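Local coordinates for uncharacterized protein YLR132C (PDB 6PFQ) that probably acts as a nuclease of the 2H phosphodiesterase superfamily that trims U6 snRNA, at residues 11-16 with 58-63; 25-30 with 47-52; 111-116 with 160-165. All blocks are in the same frame, centred on the assembly; numbering follows the deposited sequence. Where two conformers were deposited one is given.

In the fold
All three contacts belong to one 2H-type fold built round two antiparallel sheets. Contact 1 lies nearest the centre of the chain, pairing strand 9-16 with strand 59-68 through backbone bonds and a leucine-rich face, and holds part of the UMP site. Contact 2, nested in the chain between those strands, fixes helix 20-39 to the loop after strand 46-47, mainly by a salt bridge and a histidine-carboxylate bond, with some apolar packing. Contact 3 is the end of the pairing between strands 112-119 and 154-161 in the other sheet, partly exposed and bridged by water. Contact 2 touches both others: Leu48 and His49 pack on Leu59, Leu48 on Phe114, and Leu30 on Leu115.

Contact 1: residues 11-16 with 58-63; sequences FLFLEL and PLHVSL
The Phe11 ring turns its edge to Ser62: CZ lies 3.5 Å from OG, and the oxygen sits in the ring plane, so it meets the C-H rim rather than the pi face. The Phe13 and His60 rings run side by side in the same direction with planes 67° apart, neither stacked nor T-shaped. Phe13 CD2 comes 3.7 Å from His60 CD2 at the edge of the imidazole; His60 has two deposited conformers, and the contact is described for one of them. Phe13 reaches this place because its CG is wedged between backbone N and carbonyl carbon (chi1 57°). Farther along, the Glu15 chain lies across Pro58, CG against CB at 3.6 Å. Beneath these groups the strands pair antiparallel. Leu14 N donates to Val61 O at 2.9 Å and Val61 N returns the bond to Leu14 O, a pattern repeated between Leu16 and Leu59, while Leu63 N reaches Leu12 O. The non-hydrogen-bonded pairs are Phe13 with Ser62 and Glu15 with His60; a CA-H...O contact runs from His60 CA to Leu14 O at 3.2 Å. The opposite face, of Leu14, Leu16, Leu59 and Val61, is hydrocarbon: Leu14 CD2 packs on Leu63 CD1 at 3.7 Å and Leu16 CD1 on Val61 CG2 at 4.1 Å, and Val155, Val96 and Cys202 of other strands close over them. His60-Val61-Ser62 is a His-x-Ser signature of the 2H superfamily, and both polar members bind UMP. Strand alternation thus buries Val61 in the hydrocarbon layer while presenting the imidazole and hydroxyl together on the ligand-binding side.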
ATOM      1  N   PHE A  11      -1.065   9.284   9.634  1.00 35.08           N
ATOM      2  CA  PHE A  11      -0.911   8.008   8.935  1.00 40.98           C
ATOM      3  C   PHE A  11       0.569   7.824   8.625  1.00 34.06           C
ATOM      4  O   PHE A  11       1.239   8.778   8.242  1.00 40.02           O
ATOM      5  CB  PHE A  11      -1.800   8.032   7.656  1.00 45.71           C
ATOM      6  CG  PHE A  11      -1.375   7.105   6.517  1.00 53.11           C
ATOM      7  CD1 PHE A  11      -1.640   5.734   6.564  1.00 60.23           C
ATOM      8  CD2 PHE A  11      -0.811   7.623   5.353  1.00 53.25           C
ATOM      9  CE1 PHE A  11      -1.278   4.876   5.494  1.00 56.20           C
ATOM     10  CE2 PHE A  11      -0.447   6.781   4.268  1.00 52.58           C
ATOM     11  CZ  PHE A  11      -0.687   5.404   4.333  1.00 44.44           C
ATOM     12  N   LEU A  12       1.072   6.598   8.787  1.00 30.38           N
ATOM     13  CA  LEU A  12       2.488   6.287   8.622  1.00 29.05           C
ATOM     14  C   LEU A  12       2.688   5.406   7.399  1.00 29.15           C
ATOM     15  O   LEU A  12       1.882   4.511   7.148  1.00 26.38           O
ATOM     16  CB  LEU A  12       3.025   5.541   9.840  1.00 30.99           C
ATOM     17  CG  LEU A  12       3.195   6.557  10.967  1.00 51.19           C
ATOM     18  CD1 LEU A  12       3.016   5.888  12.334  1.00 59.59           C
ATOM     19  CD2 LEU A  12       4.553   7.230  10.825  1.00 47.35           C
ATOM     20  N   PHE A  13       3.772   5.631   6.652  1.00 28.55           N
ATOM     21  CA  PHE A  13       4.007   4.822   5.458  1.00 30.28           C
ATOM     22  C   PHE A  13       5.481   4.884   5.074  1.00 27.28           C
ATOM     23  O   PHE A  13       6.245   5.684   5.606  1.00 29.13           O
ATOM     24  CB  PHE A  13       3.150   5.287   4.271  1.00 26.78           C
ATOM     25  CG  PHE A  13       3.343   6.750   3.903  1.00 33.87           C
ATOM     26  CD1 PHE A  13       2.711   7.756   4.625  1.00 34.08           C
ATOM     27  CD2 PHE A  13       4.110   7.106   2.790  1.00 25.89           C
ATOM     28  CE1 PHE A  13       2.868   9.111   4.253  1.00 32.76           C
ATOM     29  CE2 PHE A  13       4.264   8.434   2.417  1.00 28.31           C
ATOM     30  CZ  PHE A  13       3.639   9.424   3.127  1.00 28.76           C
ATOM     31  N   LEU A  14       5.877   3.949   4.200  1.00 27.28           N
ATOM     32  CA  LEU A  14       7.170   3.926   3.512  1.00 26.92           C
ATOM     33  C   LEU A  14       6.955   4.417   2.091  1.00 28.77           C
ATOM     34  O   LEU A  14       5.945   4.093   1.460  1.00 27.25           O
ATOM     35  CB  LEU A  14       7.769   2.502   3.430  1.00 29.01           C
ATOM     36  CG  LEU A  14       8.035   1.690   4.681  1.00 29.50           C
ATOM     37  CD1 LEU A  14       8.716   0.412   4.344  1.00 31.17           C
ATOM     38  CD2 LEU A  14       8.946   2.508   5.604  1.00 39.24           C
ATOM     39  N   GLU A  15       7.900   5.180   1.576  1.00 31.25           N
ATOM     40  CA  GLU A  15       7.825   5.694   0.210  1.00 28.81           C
ATOM     41  C   GLU A  15       8.858   4.975  -0.650  1.00 27.86           C
ATOM     42  O   GLU A  15      10.019   4.842  -0.239  1.00 29.48           O
ATOM     43  CB  GLU A  15       8.073   7.206   0.216  1.00 36.78           C
ATOM     44  CG  GLU A  15       8.144   7.830  -1.118  1.00 38.90           C
ATOM     45  CD  GLU A  15       8.469   9.313  -0.995  1.00 44.53           C
ATOM     46  OE1 GLU A  15       7.529  10.098  -0.764  1.00 43.27           O
ATOM     47  OE2 GLU A  15       9.662   9.652  -1.092  1.00 44.53           O
ATOM     48  N   LEU A  16       8.429   4.492  -1.823  1.00 31.33           N
ATOM     49  CA  LEU A  16       9.240   3.668  -2.729  1.00 24.88           C
ATOM     50  C   LEU A  16       9.377   4.393  -4.066  1.00 30.25           C
ATOM     51  O   LEU A  16       8.434   4.426  -4.866  1.00 28.78           O
ATOM     52  CB  LEU A  16       8.613   2.280  -2.956  1.00 23.74           C
ATOM     53  CG  LEU A  16       8.107   1.558  -1.709  1.00 28.30           C
ATOM     54  CD1 LEU A  16       7.448   0.248  -2.156  1.00 27.63           C
ATOM     55  CD2 LEU A  16       9.294   1.269  -0.758  1.00 27.83           C
ATOM     56  N   PRO A  58       5.866   7.963  -6.592  1.00 34.09           N
ATOM     57  CA  PRO A  58       6.364   6.864  -5.761  1.00 30.12           C
ATOM     58  C   PRO A  58       5.233   5.908  -5.428  1.00 26.39           C
ATOM     59  O   PRO A  58       4.069   6.300  -5.330  1.00 27.53           O
ATOM     60  CB  PRO A  58       6.866   7.555  -4.491  1.00 28.93           C
ATOM     61  CG  PRO A  58       6.084   8.880  -4.438  1.00 37.23           C
ATOM     62  CD  PRO A  58       5.887   9.263  -5.892  1.00 34.13           C
ATOM     63  N   LEU A  59       5.606   4.653  -5.170  1.00 28.18           N
ATOM     64  CA  LEU A  59       4.706   3.696  -4.539  1.00 28.60           C
ATOM     65  C   LEU A  59       4.868   3.768  -3.009  1.00 30.47           C
ATOM     66  O   LEU A  59       5.700   4.522  -2.476  1.00 27.61           O
ATOM     67  CB  LEU A  59       4.997   2.295  -5.077  1.00 24.87           C
ATOM     68  CG  LEU A  59       4.846   2.175  -6.598  1.00 28.18           C
ATOM     69  CD1 LEU A  59       5.024   0.708  -7.068  1.00 22.79           C
ATOM     70  CD2 LEU A  59       3.502   2.716  -7.121  1.00 27.01           C
ATOM     71  N   HIS A  60       4.076   2.969  -2.294  0.50 28.15           N
ATOM     72  CA  HIS A  60       3.997   3.092  -0.848  0.50 26.35           C
ATOM     73  C   HIS A  60       3.848   1.722  -0.199  0.50 24.42           C
ATOM     74  O   HIS A  60       3.440   0.750  -0.842  0.50 19.70           O
ATOM     75  CB  HIS A  60       2.826   4.023  -0.466  0.50 25.37           C
ATOM     76  CG  HIS A  60       2.889   5.355  -1.142  0.50 29.59           C
ATOM     77  ND1 HIS A  60       2.305   5.597  -2.370  0.50 24.59           N
ATOM     78  CD2 HIS A  60       3.498   6.510  -0.778  0.50 29.20           C
ATOM     79  CE1 HIS A  60       2.539   6.843  -2.725  0.50 21.96           C
ATOM     80  NE2 HIS A  60       3.260   7.423  -1.776  0.50 29.39           N
ATOM     81  N   VAL A  61       4.240   1.643   1.075  1.00 25.32           N
ATOM     82  CA  VAL A  61       3.758   0.600   1.989  1.00 23.91           C
ATOM     83  C   VAL A  61       3.055   1.309   3.140  1.00 23.29           C
ATOM     84  O   VAL A  61       3.698   2.064   3.877  1.00 26.94           O
ATOM     85  CB  VAL A  61       4.882  -0.287   2.533  1.00 23.21           C
ATOM     86  CG1 VAL A  61       4.298  -1.348   3.508  1.00 21.28           C
ATOM     87  CG2 VAL A  61       5.715  -0.927   1.419  1.00 25.22           C
ATOM     88  N   SER A  62       1.752   1.081   3.294  1.00 25.55           N
ATOM     89  CA  SER A  62       1.040   1.600   4.466  1.00 25.39           C
ATOM     90  C   SER A  62       1.502   0.878   5.725  1.00 27.02           C
ATOM     91  O   SER A  62       1.592  -0.355   5.747  1.00 23.77           O
ATOM     92  CB  SER A  62      -0.471   1.408   4.305  1.00 25.88           C
ATOM     93  OG  SER A  62      -0.906   2.122   3.175  1.00 26.68           O
ATOM     94  N   LEU A  63       1.770   1.650   6.781  1.00 23.14           N
ATOM     95  CA  LEU A  63       2.236   1.126   8.061  1.00 26.36           C
ATOM     96  C   LEU A  63       1.267   1.400   9.198  1.00 30.62           C
ATOM     97  O   LEU A  63       1.465   0.865  10.299  1.00 30.45           O
ATOM     98  CB  LEU A  63       3.606   1.729   8.420  1.00 28.57           C
ATOM     99  CG  LEU A  63       4.718   1.418   7.432  1.00 27.09           C
ATOM    100  CD1 LEU A  63       6.023   2.211   7.814  1.00 27.57           C
ATOM    101  CD2 LEU A  63       4.992  -0.067   7.418  1.00 28.37           C
TER

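Contact 2: residues 25-30 with 47-52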
ATOM      1  N   ILE A  25       9.530  -2.253 -16.067  1.00 30.21           N
ATOM      2  CA  ILE A  25       8.954  -3.538 -15.678  1.00 33.19           C
ATOM      3  C   ILE A  25       7.494  -3.350 -15.279  1.00 30.48           C
ATOM      4  O   ILE A  25       6.613  -4.113 -15.687  1.00 25.69           O
ATOM      5  CB  ILE A  25       9.811  -4.168 -14.564  1.00 30.38           C
ATOM      6  CG1 ILE A  25      11.130  -4.636 -15.208  1.00 31.88           C
ATOM      7  CG2 ILE A  25       9.101  -5.351 -13.877  1.00 23.86           C
ATOM      8  CD1 ILE A  25      12.107  -5.121 -14.237  1.00 41.55           C
ATOM      9  N   MET A  26       7.195  -2.308 -14.524  1.00 28.45           N
ATOM     10  CA  MET A  26       5.796  -2.176 -14.115  1.00 27.06           C
ATOM     11  C   MET A  26       4.899  -1.824 -15.306  1.00 30.80           C
ATOM     12  O   MET A  26       3.764  -2.308 -15.385  1.00 27.30           O
ATOM     13  CB  MET A  26       5.659  -1.134 -12.997  1.00 28.60           C
ATOM     14  CG  MET A  26       6.229  -1.620 -11.625  1.00 27.99           C
ATOM     15  SD  MET A  26       5.716  -3.348 -11.206  1.00 28.11           S
ATOM     16  CE  MET A  26       3.896  -3.158 -11.365  1.00 24.26           C
ATOM     17  N   ASP A  27       5.408  -1.057 -16.276  1.00 28.01           N
ATOM     18  CA  ASP A  27       4.662  -0.835 -17.516  1.00 28.59           C
ATOM     19  C   ASP A  27       4.272  -2.166 -18.161  1.00 29.97           C
ATOM     20  O   ASP A  27       3.100  -2.399 -18.478  1.00 31.44           O
ATOM     21  CB  ASP A  27       5.495   0.001 -18.499  1.00 30.34           C
ATOM     22  CG  ASP A  27       5.723   1.433 -18.030  1.00 35.97           C
ATOM     23  OD1 ASP A  27       5.009   1.923 -17.126  1.00 31.57           O
ATOM     24  OD2 ASP A  27       6.640   2.099 -18.560  1.00 35.23           O
ATOM     25  N   LEU A  28       5.233  -3.080 -18.359  0.50 28.81           N
ATOM     26  CA  LEU A  28       4.862  -4.297 -19.084  0.50 27.86           C
ATOM     27  C   LEU A  28       4.010  -5.224 -18.220  0.50 26.57           C
ATOM     28  O   LEU A  28       3.097  -5.880 -18.737  0.50 30.89           O
ATOM     29  CB  LEU A  28       6.106  -5.024 -19.657  0.50 28.97           C
ATOM     30  CG  LEU A  28       6.970  -6.061 -18.926  0.50 33.02           C
ATOM     31  CD1 LEU A  28       6.339  -7.473 -18.834  0.50 33.91           C
ATOM     32  CD2 LEU A  28       8.390  -6.143 -19.533  0.50 32.51           C
ATOM     33  N   VAL A  29       4.257  -5.284 -16.909  1.00 25.94           N
ATOM     34  CA  VAL A  29       3.421  -6.134 -16.061  1.00 24.50           C
ATOM     35  C   VAL A  29       1.970  -5.657 -16.078  1.00 27.37           C
ATOM     36  O   VAL A  29       1.042  -6.453 -16.287  1.00 28.26           O
ATOM     37  CB  VAL A  29       3.994  -6.196 -14.630  1.00 27.14           C
ATOM     38  CG1 VAL A  29       3.003  -6.908 -13.660  1.00 24.09           C
ATOM     39  CG2 VAL A  29       5.352  -6.932 -14.671  1.00 27.44           C
ATOM     40  N   LEU A  30       1.749  -4.360 -15.881  1.00 27.26           N
ATOM     41  CA  LEU A  30       0.374  -3.865 -15.817  1.00 24.37           C
ATOM     42  C   LEU A  30      -0.300  -3.923 -17.179  1.00 26.05           C
ATOM     43  O   LEU A  30      -1.508  -4.196 -17.265  1.00 27.02           O
ATOM     44  CB  LEU A  30       0.361  -2.430 -15.264  1.00 28.01           C
ATOM     45  CG  LEU A  30       0.806  -2.418 -13.786  1.00 32.27           C
ATOM     46  CD1 LEU A  30       1.065  -1.003 -13.280  1.00 35.51           C
ATOM     47  CD2 LEU A  30      -0.198  -3.154 -12.912  1.00 35.13           C
ATOM     48  N   PRO A  47      -2.141   2.386 -13.644  1.00 29.05           N
ATOM     49  CA  PRO A  47      -0.822   2.235 -12.999  1.00 25.35           C
ATOM     50  C   PRO A  47      -0.601   3.313 -11.955  1.00 27.31           C
ATOM     51  O   PRO A  47      -0.845   4.489 -12.203  1.00 28.25           O
ATOM     52  CB  PRO A  47       0.163   2.385 -14.173  1.00 31.63           C
ATOM     53  CG  PRO A  47      -0.654   1.864 -15.345  1.00 31.79           C
ATOM     54  CD  PRO A  47      -2.027   2.462 -15.118  1.00 29.50           C
ATOM     55  N   LEU A  48      -0.150   2.904 -10.764  1.00 25.58           N
ATOM     56  CA  LEU A  48       0.091   3.861  -9.675  1.00 24.11           C
ATOM     57  C   LEU A  48       1.483   4.479  -9.704  1.00 30.02           C
ATOM     58  O   LEU A  48       1.758   5.408  -8.923  1.00 27.76           O
ATOM     59  CB  LEU A  48      -0.106   3.168  -8.310  1.00 22.88           C
ATOM     60  CG  LEU A  48      -1.562   2.812  -8.006  1.00 24.39           C
ATOM     61  CD1 LEU A  48      -1.627   1.874  -6.763  1.00 23.00           C
ATOM     62  CD2 LEU A  48      -2.303   4.125  -7.743  1.00 25.80           C
ATOM     63  N   HIS A  49       2.371   3.994 -10.557  1.00 26.35           N
ATOM     64  CA  HIS A  49       3.719   4.550 -10.575  1.00 30.99           C
ATOM     65  C   HIS A  49       3.892   5.687 -11.576  1.00 31.36           C
ATOM     66  O   HIS A  49       4.983   6.269 -11.656  1.00 33.36           O
ATOM     67  CB  HIS A  49       4.744   3.446 -10.886  1.00 29.00           C
ATOM     68  CG  HIS A  49       4.648   2.851 -12.260  1.00 28.60           C
ATOM     69  ND1 HIS A  49       3.588   2.063 -12.673  1.00 30.37           N
ATOM     70  CD2 HIS A  49       5.518   2.888 -13.305  1.00 27.30           C
ATOM     71  CE1 HIS A  49       3.797   1.667 -13.918  1.00 29.61           C
ATOM     72  NE2 HIS A  49       4.965   2.148 -14.322  1.00 31.01           N
ATOM     73  N   ARG A  50       2.844   6.049 -12.300  1.00 25.86           N
ATOM     74  CA  ARG A  50       2.963   7.063 -13.345  1.00 29.04           C
ATOM     75  C   ARG A  50       1.793   8.014 -13.268  1.00 32.53           C
ATOM     76  O   ARG A  50       0.678   7.621 -12.915  1.00 32.89           O
ATOM     77  CB  ARG A  50       2.997   6.447 -14.745  1.00 34.83           C
ATOM     78  CG  ARG A  50       4.309   5.797 -15.095  1.00 42.83           C
ATOM     79  CD  ARG A  50       4.335   5.366 -16.554  1.00 40.23           C
ATOM     80  NE  ARG A  50       5.581   4.673 -16.882  1.00 37.97           N
ATOM     81  CZ  ARG A  50       6.737   5.272 -17.164  1.00 49.74           C
ATOM     82  NH1 ARG A  50       6.824   6.600 -17.160  1.00 50.12           N
ATOM     83  NH2 ARG A  50       7.808   4.535 -17.460  1.00 45.05           N
ATOM     84  N   GLY A  51       2.057   9.282 -13.591  1.00 27.22           N
ATOM     85  CA  GLY A  51       1.009  10.256 -13.737  1.00 27.95           C
ATOM     86  C   GLY A  51       0.850  10.616 -15.207  1.00 33.25           C
ATOM     87  O   GLY A  51       1.315   9.913 -16.096  1.00 33.36           O
ATOM     88  N   LYS A  52       0.243  11.775 -15.439  1.00 30.25           N
ATOM     89  CA  LYS A  52       0.106  12.268 -16.793  1.00 34.27           C
ATOM     90  C   LYS A  52       1.480  12.572 -17.373  1.00 38.70           C
ATOM     91  O   LYS A  52       2.408  12.959 -16.660  1.00 39.31           O
ATOM     92  CB  LYS A  52      -0.781  13.519 -16.808  1.00 36.98           C
TER
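Asp27 OD1 accepts two hydrogen bonds at once. Arg50 NE comes to its syn lone pair at 2.8 Å, nearly straight at 162° and within the guanidinium plane. His49 NE2, also 2.8 Å from OD1, arrives from above the carboxylate plane, with a more bent N-H. Arg50 NH2 reaches the syn side of Asp27 OD2 at 2.9 Å, which makes the salt bridge a side-on, two-nitrogen grip that hinders rotation of the carboxylate. With an alanine here, the Arg50 guanidinium would probably lose its counter-charge and His49 NE2 its carboxylate acceptor, leaving the ring held mainly by its two faces. The contact ties helix 20-39 to the irregular loop between strand 46-47 and strand 59-68. His49 is held flat as well as pinned at its nitrogen: Met26 CB sits over one face in a CH-pi contact, 3.7 Å from the ring centroid, and Arg50 CG lies on the opposite face. With its first torsion at 66°, the ring stands between its own backbone N and carbonyl carbon, facing the helix. One turn on, Leu30 CD1 rests on Pro47 CB at 3.6 Å, the two side chains sliding past each other in opposite directions, and the same methyl group reaches the edge of the His49 ring.

Contact 3: residues 111-116 with 160-165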
ATOM      1  N   SER A 111     -14.939   1.753  -3.385  1.00 22.42           N
ATOM      2  CA  SER A 111     -15.046   2.339  -4.719  1.00 19.80           C
ATOM      3  C   SER A 111     -13.850   1.975  -5.602  1.00 23.92           C
ATOM      4  O   SER A 111     -13.977   2.018  -6.838  1.00 22.10           O
ATOM      5  CB  SER A 111     -15.149   3.860  -4.644  1.00 22.89           C
ATOM      6  OG  SER A 111     -14.069   4.400  -3.904  1.00 23.80           O
ATOM      7  N   LEU A 112     -12.701   1.656  -4.992  1.00 19.10           N
ATOM      8  CA  LEU A 112     -11.484   1.373  -5.740  1.00 18.78           C
ATOM      9  C   LEU A 112     -10.944   0.022  -5.323  1.00 24.76           C
ATOM     10  O   LEU A 112     -11.035  -0.350  -4.146  1.00 24.51           O
ATOM     11  CB  LEU A 112     -10.423   2.440  -5.492  1.00 21.12           C
ATOM     12  CG  LEU A 112     -10.792   3.873  -5.930  1.00 22.96           C
ATOM     13  CD1 LEU A 112      -9.710   4.889  -5.475  1.00 25.32           C
ATOM     14  CD2 LEU A 112     -10.968   3.910  -7.437  1.00 23.65           C
ATOM     15  N   GLN A 113     -10.365  -0.700  -6.287  1.00 21.39           N
ATOM     16  CA  GLN A 113      -9.820  -2.027  -6.026  1.00 20.90           C
ATOM     17  C   GLN A 113      -8.359  -2.002  -6.438  1.00 23.56           C
ATOM     18  O   GLN A 113      -8.052  -1.764  -7.603  1.00 23.38           O
ATOM     19  CB  GLN A 113     -10.633  -3.098  -6.787  1.00 18.38           C
ATOM     20  CG  GLN A 113     -12.069  -3.115  -6.188  1.00 22.76           C
ATOM     21  CD  GLN A 113     -13.015  -4.108  -6.825  1.00 23.41           C
ATOM     22  OE1 GLN A 113     -12.846  -4.474  -7.986  1.00 22.76           O
ATOM     23  NE2 GLN A 113     -14.074  -4.508  -6.070  1.00 21.18           N
ATOM     24  N   PHE A 114      -7.465  -2.202  -5.471  1.00 18.89           N
ATOM     25  CA  PHE A 114      -6.035  -2.046  -5.666  1.00 19.59           C
ATOM     26  C   PHE A 114      -5.383  -3.384  -5.933  1.00 20.63           C
ATOM     27  O   PHE A 114      -5.524  -4.304  -5.128  1.00 21.47           O
ATOM     28  CB  PHE A 114      -5.423  -1.440  -4.407  1.00 19.36           C
ATOM     29  CG  PHE A 114      -5.732   0.036  -4.252  1.00 21.73           C
ATOM     30  CD1 PHE A 114      -6.947   0.439  -3.705  1.00 21.82           C
ATOM     31  CD2 PHE A 114      -4.814   0.992  -4.640  1.00 24.61           C
ATOM     32  CE1 PHE A 114      -7.258   1.814  -3.580  1.00 23.58           C
ATOM     33  CE2 PHE A 114      -5.102   2.351  -4.479  1.00 27.84           C
ATOM     34  CZ  PHE A 114      -6.332   2.738  -3.951  1.00 26.79           C
ATOM     35  N   LEU A 115      -4.631  -3.462  -7.027  1.00 20.16           N
ATOM     36  CA  LEU A 115      -3.865  -4.654  -7.367  1.00 21.16           C
ATOM     37  C   LEU A 115      -2.511  -4.550  -6.672  1.00 20.67           C
ATOM     38  O   LEU A 115      -1.776  -3.584  -6.905  1.00 20.87           O
ATOM     39  CB  LEU A 115      -3.682  -4.707  -8.892  1.00 22.71           C
ATOM     40  CG  LEU A 115      -2.918  -5.931  -9.403  1.00 25.41           C
ATOM     41  CD1 LEU A 115      -3.769  -7.204  -9.245  1.00 19.44           C
ATOM     42  CD2 LEU A 115      -2.506  -5.720 -10.888  1.00 26.96           C
ATOM     43  N   ALA A 116      -2.176  -5.539  -5.839  1.00 21.17           N
ATOM     44  CA  ALA A 116      -1.084  -5.451  -4.886  1.00 19.36           C
ATOM     45  C   ALA A 116      -0.326  -6.773  -4.855  1.00 22.92           C
ATOM     46  O   ALA A 116      -0.817  -7.821  -5.311  1.00 20.69           O
ATOM     47  CB  ALA A 116      -1.621  -5.097  -3.464  1.00 17.56           C
ATOM     48  N   ALA A 160      -8.170  -0.053  -9.886  1.00 24.13           N
ATOM     49  CA  ALA A 160      -9.329  -0.107 -10.779  1.00 24.44           C
ATOM     50  C   ALA A 160     -10.569   0.397 -10.044  1.00 25.13           C
ATOM     51  O   ALA A 160     -10.650   0.321  -8.810  1.00 23.99           O
ATOM     52  CB  ALA A 160      -9.586  -1.530 -11.265  1.00 22.39           C
ATOM     53  N   GLN A 161     -11.539   0.905 -10.807  1.00 23.46           N
ATOM     54  CA  GLN A 161     -12.831   1.273 -10.237  1.00 20.28           C
ATOM     55  C   GLN A 161     -13.661   0.024 -10.008  1.00 25.60           C
ATOM     56  O   GLN A 161     -13.651  -0.913 -10.811  1.00 24.15           O
ATOM     57  CB  GLN A 161     -13.584   2.219 -11.186  1.00 25.07           C
ATOM     58  CG  GLN A 161     -12.856   3.544 -11.345  1.00 23.79           C
ATOM     59  CD  GLN A 161     -13.562   4.516 -12.293  1.00 31.83           C
ATOM     60  OE1 GLN A 161     -13.834   5.653 -11.917  1.00 44.62           O
ATOM     61  NE2 GLN A 161     -13.829   4.079 -13.511  1.00 30.31           N
ATOM     62  N   ASN A 162     -14.381   0.004  -8.902  1.00 25.54           N
ATOM     63  CA  ASN A 162     -15.307  -1.102  -8.653  1.00 20.13           C
ATOM     64  C   ASN A 162     -16.577  -0.858  -9.467  1.00 23.18           C
ATOM     65  O   ASN A 162     -17.398  -0.006  -9.101  1.00 23.76           O
ATOM     66  CB  ASN A 162     -15.604  -1.212  -7.161  1.00 23.32           C
ATOM     67  CG  ASN A 162     -16.603  -2.322  -6.835  1.00 21.56           C
ATOM     68  OD1 ASN A 162     -16.994  -3.120  -7.714  1.00 19.97           O
ATOM     69  ND2 ASN A 162     -16.999  -2.393  -5.552  1.00 20.98           N
ATOM     70  N   ALA A 163     -16.758  -1.614 -10.557  1.00 22.85           N
ATOM     71  CA  ALA A 163     -17.966  -1.439 -11.368  1.00 25.44           C
ATOM     72  C   ALA A 163     -19.232  -1.814 -10.608  1.00 30.99           C
ATOM     73  O   ALA A 163     -20.324  -1.358 -10.974  1.00 27.53           O
ATOM     74  CB  ALA A 163     -17.898  -2.282 -12.643  1.00 26.81           C
ATOM     75  N   TYR A 164     -19.114  -2.558  -9.515  1.00 29.45           N
ATOM     76  CA  TYR A 164     -20.290  -3.086  -8.823  1.00 33.88           C
ATOM     77  C   TYR A 164     -20.563  -2.339  -7.537  1.00 26.76           C
ATOM     78  O   TYR A 164     -21.319  -2.826  -6.696  1.00 28.92           O
ATOM     79  CB  TYR A 164     -20.124  -4.593  -8.565  1.00 26.84           C
ATOM     80  CG  TYR A 164     -19.874  -5.269  -9.882  1.00 32.66           C
ATOM     81  CD1 TYR A 164     -20.932  -5.698 -10.668  1.00 32.36           C
ATOM     82  CD2 TYR A 164     -18.570  -5.438 -10.366  1.00 33.40           C
ATOM     83  CE1 TYR A 164     -20.703  -6.281 -11.912  1.00 35.44           C
ATOM     84  CE2 TYR A 164     -18.334  -6.021 -11.601  1.00 32.61           C
ATOM     85  CZ  TYR A 164     -19.408  -6.445 -12.360  1.00 37.36           C
ATOM     86  OH  TYR A 164     -19.180  -7.033 -13.572  1.00 42.44           O
ATOM     87  N   LEU A 165     -19.952  -1.161  -7.386  1.00 27.44           N
ATOM     88  CA  LEU A 165     -20.021  -0.370  -6.163  1.00 27.91           C
ATOM     89  C   LEU A 165     -21.447  -0.175  -5.660  1.00 28.58           C
ATOM     90  O   LEU A 165     -21.694  -0.207  -4.447  1.00 28.13           O
ATOM     91  CB  LEU A 165     -19.392   1.009  -6.411  1.00 24.40           C
ATOM     92  CG  LEU A 165     -19.534   2.007  -5.262  1.00 32.17           C
ATOM     93  CD1 LEU A 165     -18.829   1.447  -4.014  1.00 32.01           C
ATOM     94  CD2 LEU A 165     -18.902   3.320  -5.666  1.00 25.00           C
TER
HETATM   95  O   HOH W   1     -12.214  -3.549 -10.463  1.00 24.51           O
HETATM   96  O   HOH W   2     -16.445  -5.808  -7.139  1.00 24.64           O
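Gln113 swings CG opposite its carbonyl carbon (chi1 -65°) and runs extended from there, while Asn162 sets CG opposite its own backbone N (chi1 178°); together these torsions lay the two carboxamides over each other. Their planes are 17° apart, stacked, with Gln113 NE2 3.4 Å from Asn162 CG. The amides therefore touch through their faces, and their polar atoms find partners elsewhere. Gln113 NE2 donates to Glu106 OE2 and to a water that in turn donates to Asn162 OD1 at 2.8 Å. A second water bridges Gln113 OE1, at 2.7 Å, to Gln161 O. Asn162 ND2 is bonded to Ala110 O and Ser172 OG. Backbone bonds set the register: Gln113 N gives to Ala160 O at 2.7 Å, Ala160 N returns to Gln113 O, and Asn162 N reaches Ser111 O at 2.9 Å. Past this last bond residues 163-165 leave the strand pairing, yet Leu165 CD2 folds back to Ser111 CB at 3.9 Å. Asn162 OD1 takes the backbone N of Tyr164 at 2.8 Å, closing an Asx turn that overlaps a type I beta turn from Asn162 to Leu165. The whole is an antiparallel strand pair ending in a side-chain-stabilised turn, at the C-terminal end of strand 154-161, the strand that carries His154 and Ser156 of the UMP site.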